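Local atomic coordinates of N5-Carboxyaminoimidazole ribonucleotide synthetase (Staphylococcus aureus subsp. aureus, PDB entry 3ORQ), a protein that catalyses the ATP-dependent carboxylation of 5-aminoimidazole ribonucleotide with bicarbonate to give N5-carboxyaminoimidazole ribonucleotide, a step of purine biosynthesis. Residues I129-S134 and C183-Y188; V150-G155 and E179-V184. All blocks are in the same frame, centred on the assembly; numbering follows the deposited sequence.

Overall arrangement
Contacts 1 and 2 lie side by side in the four-stranded antiparallel sheet of the ATP-grasp domain, their centres about 8 Å apart, and both use strand 183-187. Contact 1 pairs it with the outermost strand 128-131; contact 2 pairs it with strand 148-152 on its other edge, and C183 and V184 belong to both. Each is partly buried, with exposed residues where the chain leaves the sheet. Contact 1 is backbone bonding plus small apolar groups, whereas contact 2 adds an ion pair near the surface, R153 with E182. Both reach ADP: E186, K187 and Y188 from contact 1, K151 from contact 2, with K151 NZ and E186 OE1 bridging them at 2.7 Å.

Contact 1: I129-S134 and C183-Y188; sequences ISVKES and CVAEKY. With ADP (adenosine-5'-diphosphate), chain D.
V131 lays its CG1 methyl over the backbone of strand 183-187, with CG1 3.6 Å from A185 N and 3.9 Å from A185 CB. The chi1 of 16° is nearly eclipsed, an unusual value that places CG1 close to the backbone N. I129 comes to the same methyl of A185 less closely, through CG2. Helices 136-143 and 171-178 pack against this face: I129 and A185 both touch A140, while V131 and C183 both meet I178. On the other face, V184 holds CG1 anti to its own backbone N, and this branch comes within 3.2 Å of I129 O.

Four backbone hydrogen bonds define an antiparallel pairing at the edge of the ATP-grasp sheet. I129 with A185 and V131 with C183 are hydrogen-bonded pairs, and S130 with V184 is the non-hydrogen-bonded pair between them. The bonding changes along the strands: of the four, the bond from C183 N to V131 O is the most bent at the hydrogen, with an N-H...O angle of 143°. The short strand axes run 143° apart, well short of exact antiparallelism, consistent with a twisted pair.

Past the pairing, strand 183-187 leads to the nucleotide. ADP N6 gives two hydrogen bonds of 2.8 Å, to E186 OE2 and to K187 O, so the exocyclic amine is read by a carboxylate and a main-chain carbonyl together. The other carboxylate oxygen, E186 OE1, forms a salt bridge with K115, which probably helps fix the rotation of the group. Y188 lies over the adenine, with ADP C2 3.4 Å above the plane of its ring and offset toward the rim.

Contact 2: V150-G155 and E179-V184; sequences VKTRFG and ETSECV. With ADP (adenosine-5'-diphosphate), chain D.
K151 NZ is gripped by three acceptors: ADP O1A at 2.9 Å, ADP N7 at 3.2 Å, and OE1 of E186, with which it forms a salt bridge. The lysine belongs to strand 148-152 of the antiparallel ATP-grasp sheet, and its ammonium joins the alpha-phosphate to the adenine of the bound nucleotide. Its chain is extended beyond CG, which carries NZ from the sheet to the ligand. Three partners at once probably restrict where the ammonium can sit.

The backbone of K151 is tied to that of V184 by a reciprocal pair of bonds: K151 N to V184 O and V184 N to K151 O, both nearly straight at the hydrogen. T152 with C183 follows as the non-hydrogen-bonded pair. One step further, R153 N reaches E182 O in the carbonyl plane, a longer bond that carries the pairing beyond the end of strand 148-152.

Under helix 171-178, V150 CG1 approaches C183 CB to 3.6 Å, and L177 and I178 of that helix also pack on the cysteine. C183 SG passes within 3.7 Å of T152 CA. R153 CB rests on V184 CG2 while R153 CG lies only 3.1 Å from E182 O.

A bend at chi3 (-86°) turns the guanidinium of R153 toward E182, and its NE makes a separate salt bridge to D110. The guanidinium and carboxylate planes are nearly parallel (5°) but offset, with E182 OE2 approaching the guanidinium obliquely rather than within its plane. The ion pair itself runs from R153 NH1 to E182 OE2, 2.9 Å apart, and this same OE2 lies at the edge of the F154 ring, near its plane.

Contact 1: I129-S134 and C183-Y188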
loop_
_atom_site.group_PDB
_atom_site.type_symbol
_atom_site.label_atom_id
_atom_site.label_comp_id
_atom_site.label_asym_id
_atom_site.label_seq_id
_atom_site.Cartn_x
_atom_site.Cartn_y
_atom_site.Cartn_z
ATOM N N ILE A 129 -6.041 -20.848 36.293
ATOM C CA ILE A 129 -5.760 -22.251 36.658
ATOM C C ILE A 129 -6.068 -23.214 35.496
ATOM O O ILE A 129 -7.011 -22.989 34.735
ATOM C CB ILE A 129 -6.504 -22.679 37.964
ATOM C CG1 ILE A 129 -5.964 -24.011 38.508
ATOM C CG2 ILE A 129 -7.998 -22.751 37.740
ATOM C CD1 ILE A 129 -4.435 -24.087 38.577
ATOM N N SER A 130 -5.248 -24.258 35.348
ATOM C CA SER A 130 -5.491 -25.276 34.317
ATOM C C SER A 130 -6.587 -26.258 34.718
ATOM O O SER A 130 -6.663 -26.701 35.872
ATOM C CB SER A 130 -4.207 -26.020 33.928
ATOM O OG SER A 130 -3.771 -26.930 34.919
ATOM N N VAL A 131 -7.448 -26.565 33.755
ATOM C CA VAL A 131 -8.543 -27.518 33.941
ATOM C C VAL A 131 -8.682 -28.453 32.737
ATOM O O VAL A 131 -9.263 -28.083 31.711
ATOM C CB VAL A 131 -9.901 -26.807 34.276
ATOM C CG1 VAL A 131 -9.866 -25.342 33.943
ATOM C CG2 VAL A 131 -11.075 -27.477 33.584
ATOM N N LYS A 132 -8.141 -29.665 32.867
ATOM C CA LYS A 132 -8.283 -30.697 31.829
ATOM C C LYS A 132 -9.349 -31.735 32.173
ATOM O O LYS A 132 -9.911 -32.374 31.284
ATOM C CB LYS A 132 -6.939 -31.376 31.531
ATOM C CG LYS A 132 -6.077 -31.657 32.751
ATOM C CD LYS A 132 -4.603 -31.825 32.373
ATOM C CE LYS A 132 -3.719 -32.111 33.592
ATOM N NZ LYS A 132 -3.940 -33.484 34.153
ATOM N N GLU A 133 -9.632 -31.881 33.464
ATOM C CA GLU A 133 -10.572 -32.888 33.948
ATOM C C GLU A 133 -11.852 -32.289 34.532
ATOM O O GLU A 133 -11.983 -31.075 34.657
ATOM C CB GLU A 133 -9.895 -33.769 34.997
ATOM C CG GLU A 133 -8.965 -34.829 34.429
ATOM C CD GLU A 133 -8.745 -35.974 35.406
ATOM O OE1 GLU A 133 -9.713 -36.373 36.089
ATOM O OE2 GLU A 133 -7.607 -36.478 35.493
ATOM N N SER A 134 -12.782 -33.166 34.904
ATOM C CA SER A 134 -14.072 -32.780 35.477
ATOM C C SER A 134 -13.953 -32.142 36.862
ATOM O O SER A 134 -14.680 -31.202 37.175
ATOM C CB SER A 134 -14.980 -34.005 35.554
ATOM O OG SER A 134 -14.349 -35.047 36.282
ATOM N N CYS A 183 -8.584 -27.443 29.035
ATOM C CA CYS A 183 -8.928 -26.031 29.129
ATOM C C CYS A 183 -8.150 -25.245 30.176
ATOM O O CYS A 183 -7.373 -25.811 30.951
ATOM C CB CYS A 183 -10.417 -25.889 29.395
ATOM S SG CYS A 183 -11.422 -26.205 27.961
ATOM N N VAL A 184 -8.353 -23.928 30.170
ATOM C CA VAL A 184 -7.871 -23.061 31.241
ATOM C C VAL A 184 -9.036 -22.243 31.767
ATOM O O VAL A 184 -9.912 -21.849 30.997
ATOM C CB VAL A 184 -6.818 -22.046 30.793
ATOM C CG1 VAL A 184 -6.107 -21.503 32.019
ATOM C CG2 VAL A 184 -5.798 -22.649 29.837
ATOM N N ALA A 185 -9.039 -21.984 33.075
ATOM C CA ALA A 185 -9.973 -21.016 33.661
ATOM C C ALA A 185 -9.249 -19.782 34.241
ATOM O O ALA A 185 -8.104 -19.864 34.671
ATOM C CB ALA A 185 -10.862 -21.690 34.689
ATOM N N GLU A 186 -9.924 -18.636 34.214
ATOM C CA GLU A 186 -9.351 -17.367 34.670
ATOM C C GLU A 186 -10.494 -16.469 35.157
ATOM O O GLU A 186 -11.631 -16.600 34.694
ATOM C CB GLU A 186 -8.567 -16.677 33.532
ATOM C CG GLU A 186 -9.393 -16.468 32.276
ATOM C CD GLU A 186 -8.727 -15.609 31.222
ATOM O OE1 GLU A 186 -8.134 -16.217 30.288
ATOM O OE2 GLU A 186 -8.813 -14.339 31.311
ATOM N N LYS A 187 -10.205 -15.572 36.092
ATOM C CA LYS A 187 -11.228 -14.651 36.603
ATOM C C LYS A 187 -11.931 -13.856 35.478
ATOM O O LYS A 187 -11.271 -13.257 34.589
ATOM C CB LYS A 187 -10.600 -13.660 37.598
ATOM C CG LYS A 187 -10.439 -14.159 39.043
ATOM C CD LYS A 187 -9.779 -13.075 39.921
ATOM C CE LYS A 187 -9.705 -13.471 41.420
ATOM N NZ LYS A 187 -11.003 -13.319 42.121
ATOM N N TYR A 188 -13.267 -13.815 35.532
ATOM C CA TYR A 188 -13.998 -12.891 34.654
ATOM C C TYR A 188 -14.036 -11.499 35.305
ATOM O O TYR A 188 -14.666 -11.301 36.367
ATOM C CB TYR A 188 -15.394 -13.396 34.320
ATOM C CG TYR A 188 -16.066 -12.624 33.205
ATOM C CD1 TYR A 188 -15.744 -12.876 31.859
ATOM C CD2 TYR A 188 -17.040 -11.651 33.490
ATOM C CE1 TYR A 188 -16.364 -12.165 30.816
ATOM C CE2 TYR A 188 -17.669 -10.935 32.461
ATOM C CZ TYR A 188 -17.326 -11.200 31.125
ATOM O OH TYR A 188 -17.941 -10.511 30.101
HETATM P PB ADP D . -9.576 -14.901 21.472
HETATM O O1B ADP D . -8.169 -15.419 21.621
HETATM O O2B ADP D . -9.786 -13.523 20.907
HETATM O O3B ADP D . -10.479 -15.932 20.854
HETATM P PA ADP D . -9.623 -13.818 24.102
HETATM O O1A ADP D . -9.082 -14.664 25.228
HETATM O O2A ADP D . -8.734 -12.761 23.499
HETATM O O3A ADP D . -10.198 -14.801 22.952
HETATM O "O5'" ADP D . -10.984 -13.092 24.548
HETATM C "C5'" ADP D . -11.831 -12.456 23.607
HETATM C "C4'" ADP D . -12.643 -11.392 24.326
HETATM O "O4'" ADP D . -13.427 -11.974 25.399
HETATM C "C3'" ADP D . -11.772 -10.314 24.975
HETATM O "O3'" ADP D . -11.431 -9.232 24.100
HETATM C "C2'" ADP D . -12.652 -9.839 26.121
HETATM O "O2'" ADP D . -13.483 -8.772 25.701
HETATM C "C1'" ADP D . -13.485 -11.057 26.504
HETATM N N9 ADP D . -12.757 -11.652 27.645
HETATM C C8 ADP D . -11.847 -12.646 27.555
HETATM N N7 ADP D . -11.317 -12.950 28.766
HETATM C C5 ADP D . -11.932 -12.128 29.654
HETATM C C6 ADP D . -11.856 -11.934 31.125
HETATM N N6 ADP D . -10.996 -12.696 31.855
HETATM N N1 ADP D . -12.642 -10.974 31.665
HETATM C C2 ADP D . -13.481 -10.213 30.921
HETATM N N3 ADP D . -13.605 -10.334 29.577
HETATM C C4 ADP D . -12.865 -11.266 28.915
#

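Contact 2: V150-G155 and E179-V184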
loop_
_atom_site.group_PDB
_atom_site.type_symbol
_atom_site.label_atom_id
_atom_site.label_comp_id
_atom_site.label_asym_id
_atom_site.label_seq_id
_atom_site.Cartn_x
_atom_site.Cartn_y
_atom_site.Cartn_z
ATOM N N VAL A 150 -13.996 -20.257 31.190
ATOM C CA VAL A 150 -13.217 -21.407 30.702
ATOM C C VAL A 150 -12.910 -21.285 29.188
ATOM O O VAL A 150 -13.819 -21.064 28.395
ATOM C CB VAL A 150 -13.972 -22.716 30.981
ATOM C CG1 VAL A 150 -13.110 -23.900 30.660
ATOM C CG2 VAL A 150 -14.391 -22.762 32.442
ATOM N N LYS A 151 -11.627 -21.387 28.815
ATOM C CA LYS A 151 -11.190 -21.327 27.409
ATOM C C LYS A 151 -10.457 -22.603 27.016
ATOM O O LYS A 151 -9.670 -23.126 27.809
ATOM C CB LYS A 151 -10.270 -20.118 27.138
ATOM C CG LYS A 151 -10.794 -18.780 27.636
ATOM C CD LYS A 151 -9.739 -17.662 27.540
ATOM C CE LYS A 151 -10.298 -16.353 28.056
ATOM N NZ LYS A 151 -9.272 -15.251 28.037
ATOM N N THR A 152 -10.708 -23.098 25.799
ATOM C CA THR A 152 -9.876 -24.168 25.242
ATOM C C THR A 152 -8.457 -23.638 25.151
ATOM O O THR A 152 -8.237 -22.441 24.921
ATOM C CB THR A 152 -10.379 -24.739 23.853
ATOM O OG1 THR A 152 -9.984 -23.899 22.764
ATOM C CG2 THR A 152 -11.878 -24.889 23.830
ATOM N N ARG A 153 -7.486 -24.508 25.357
ATOM C CA ARG A 153 -6.125 -24.032 25.352
ATOM C C ARG A 153 -5.423 -24.131 23.997
ATOM O O ARG A 153 -4.319 -23.581 23.829
ATOM C CB ARG A 153 -5.304 -24.640 26.491
ATOM C CG ARG A 153 -5.227 -26.110 26.521
ATOM C CD ARG A 153 -4.672 -26.556 27.866
ATOM N NE ARG A 153 -3.212 -26.561 27.845
ATOM C CZ ARG A 153 -2.462 -27.478 28.447
ATOM N NH1 ARG A 153 -3.048 -28.460 29.123
ATOM N NH2 ARG A 153 -1.133 -27.416 28.366
ATOM N N PHE A 154 -6.074 -24.786 23.033
ATOM C CA PHE A 154 -5.466 -24.979 21.718
ATOM C C PHE A 154 -6.148 -24.340 20.515
ATOM O O PHE A 154 -5.494 -23.625 19.750
ATOM C CB PHE A 154 -5.165 -26.451 21.479
ATOM C CG PHE A 154 -3.989 -26.938 22.264
ATOM C CD1 PHE A 154 -2.686 -26.718 21.798
ATOM C CD2 PHE A 154 -4.173 -27.580 23.489
ATOM C CE1 PHE A 154 -1.585 -27.147 22.531
ATOM C CE2 PHE A 154 -3.077 -28.012 24.234
ATOM C CZ PHE A 154 -1.778 -27.794 23.754
ATOM N N GLY A 155 -7.437 -24.591 20.325
ATOM C CA GLY A 155 -8.078 -24.180 19.074
ATOM C C GLY A 155 -8.452 -22.713 18.876
ATOM O O GLY A 155 -8.517 -22.234 17.742
ATOM N N GLU A 179 -14.995 -31.861 28.551
ATOM C CA GLU A 179 -15.073 -33.258 28.118
ATOM C C GLU A 179 -14.487 -33.476 26.714
ATOM O O GLU A 179 -14.209 -34.608 26.325
ATOM C CB GLU A 179 -16.521 -33.760 28.180
ATOM C CG GLU A 179 -17.034 -34.020 29.597
ATOM C CD GLU A 179 -18.551 -34.234 29.664
ATOM O OE1 GLU A 179 -19.148 -34.724 28.675
ATOM O OE2 GLU A 179 -19.150 -33.916 30.718
ATOM N N THR A 180 -14.282 -32.391 25.966
ATOM C CA THR A 180 -13.767 -32.485 24.596
ATOM C C THR A 180 -12.382 -31.852 24.386
ATOM O O THR A 180 -11.755 -32.069 23.353
ATOM C CB THR A 180 -14.732 -31.845 23.563
ATOM O OG1 THR A 180 -14.266 -30.536 23.217
ATOM C CG2 THR A 180 -16.162 -31.764 24.095
ATOM N N SER A 181 -11.913 -31.061 25.346
ATOM C CA SER A 181 -10.634 -30.366 25.186
ATOM C C SER A 181 -10.079 -29.873 26.516
ATOM O O SER A 181 -10.832 -29.392 27.369
ATOM C CB SER A 181 -10.772 -29.200 24.196
ATOM O OG SER A 181 -9.547 -28.512 24.042
ATOM N N GLU A 182 -8.765 -30.022 26.687
ATOM C CA GLU A 182 -8.065 -29.494 27.852
ATOM C C GLU A 182 -8.248 -27.984 27.873
ATOM O O GLU A 182 -8.086 -27.313 26.842
ATOM C CB GLU A 182 -6.571 -29.841 27.808
ATOM C CG GLU A 182 -6.242 -31.335 27.880
ATOM C CD GLU A 182 -4.742 -31.621 28.082
ATOM O OE1 GLU A 182 -4.419 -32.672 28.692
ATOM O OE2 GLU A 182 -3.893 -30.810 27.632
ATOM N N CYS A 183 -8.584 -27.443 29.035
ATOM C CA CYS A 183 -8.928 -26.031 29.129
ATOM C C CYS A 183 -8.150 -25.245 30.176
ATOM O O CYS A 183 -7.373 -25.811 30.951
ATOM C CB CYS A 183 -10.417 -25.889 29.395
ATOM S SG CYS A 183 -11.422 -26.205 27.961
ATOM N N VAL A 184 -8.353 -23.928 30.170
ATOM C CA VAL A 184 -7.871 -23.061 31.241
ATOM C C VAL A 184 -9.036 -22.243 31.767
ATOM O O VAL A 184 -9.912 -21.849 30.997
ATOM C CB VAL A 184 -6.818 -22.046 30.793
ATOM C CG1 VAL A 184 -6.107 -21.503 32.019
ATOM C CG2 VAL A 184 -5.798 -22.649 29.837
HETATM P PB ADP D . -9.576 -14.901 21.472
HETATM O O1B ADP D . -8.169 -15.419 21.621
HETATM O O2B ADP D . -9.786 -13.523 20.907
HETATM O O3B ADP D . -10.479 -15.932 20.854
HETATM P PA ADP D . -9.623 -13.818 24.102
HETATM O O1A ADP D . -9.082 -14.664 25.228
HETATM O O2A ADP D . -8.734 -12.761 23.499
HETATM O O3A ADP D . -10.198 -14.801 22.952
HETATM O "O5'" ADP D . -10.984 -13.092 24.548
HETATM C "C5'" ADP D . -11.831 -12.456 23.607
HETATM C "C4'" ADP D . -12.643 -11.392 24.326
HETATM O "O4'" ADP D . -13.427 -11.974 25.399
HETATM C "C3'" ADP D . -11.772 -10.314 24.975
HETATM O "O3'" ADP D . -11.431 -9.232 24.100
HETATM C "C2'" ADP D . -12.652 -9.839 26.121
HETATM O "O2'" ADP D . -13.483 -8.772 25.701
HETATM C "C1'" ADP D . -13.485 -11.057 26.504
HETATM N N9 ADP D . -12.757 -11.652 27.645
HETATM C C8 ADP D . -11.847 -12.646 27.555
HETATM N N7 ADP D . -11.317 -12.950 28.766
HETATM C C5 ADP D . -11.932 -12.128 29.654
HETATM C C6 ADP D . -11.856 -11.934 31.125
HETATM N N6 ADP D . -10.996 -12.696 31.855
HETATM N N1 ADP D . -12.642 -10.974 31.665
HETATM C C2 ADP D . -13.481 -10.213 30.921
HETATM N N3 ADP D . -13.605 -10.334 29.577
HETATM C C4 ADP D . -12.865 -11.266 28.915
#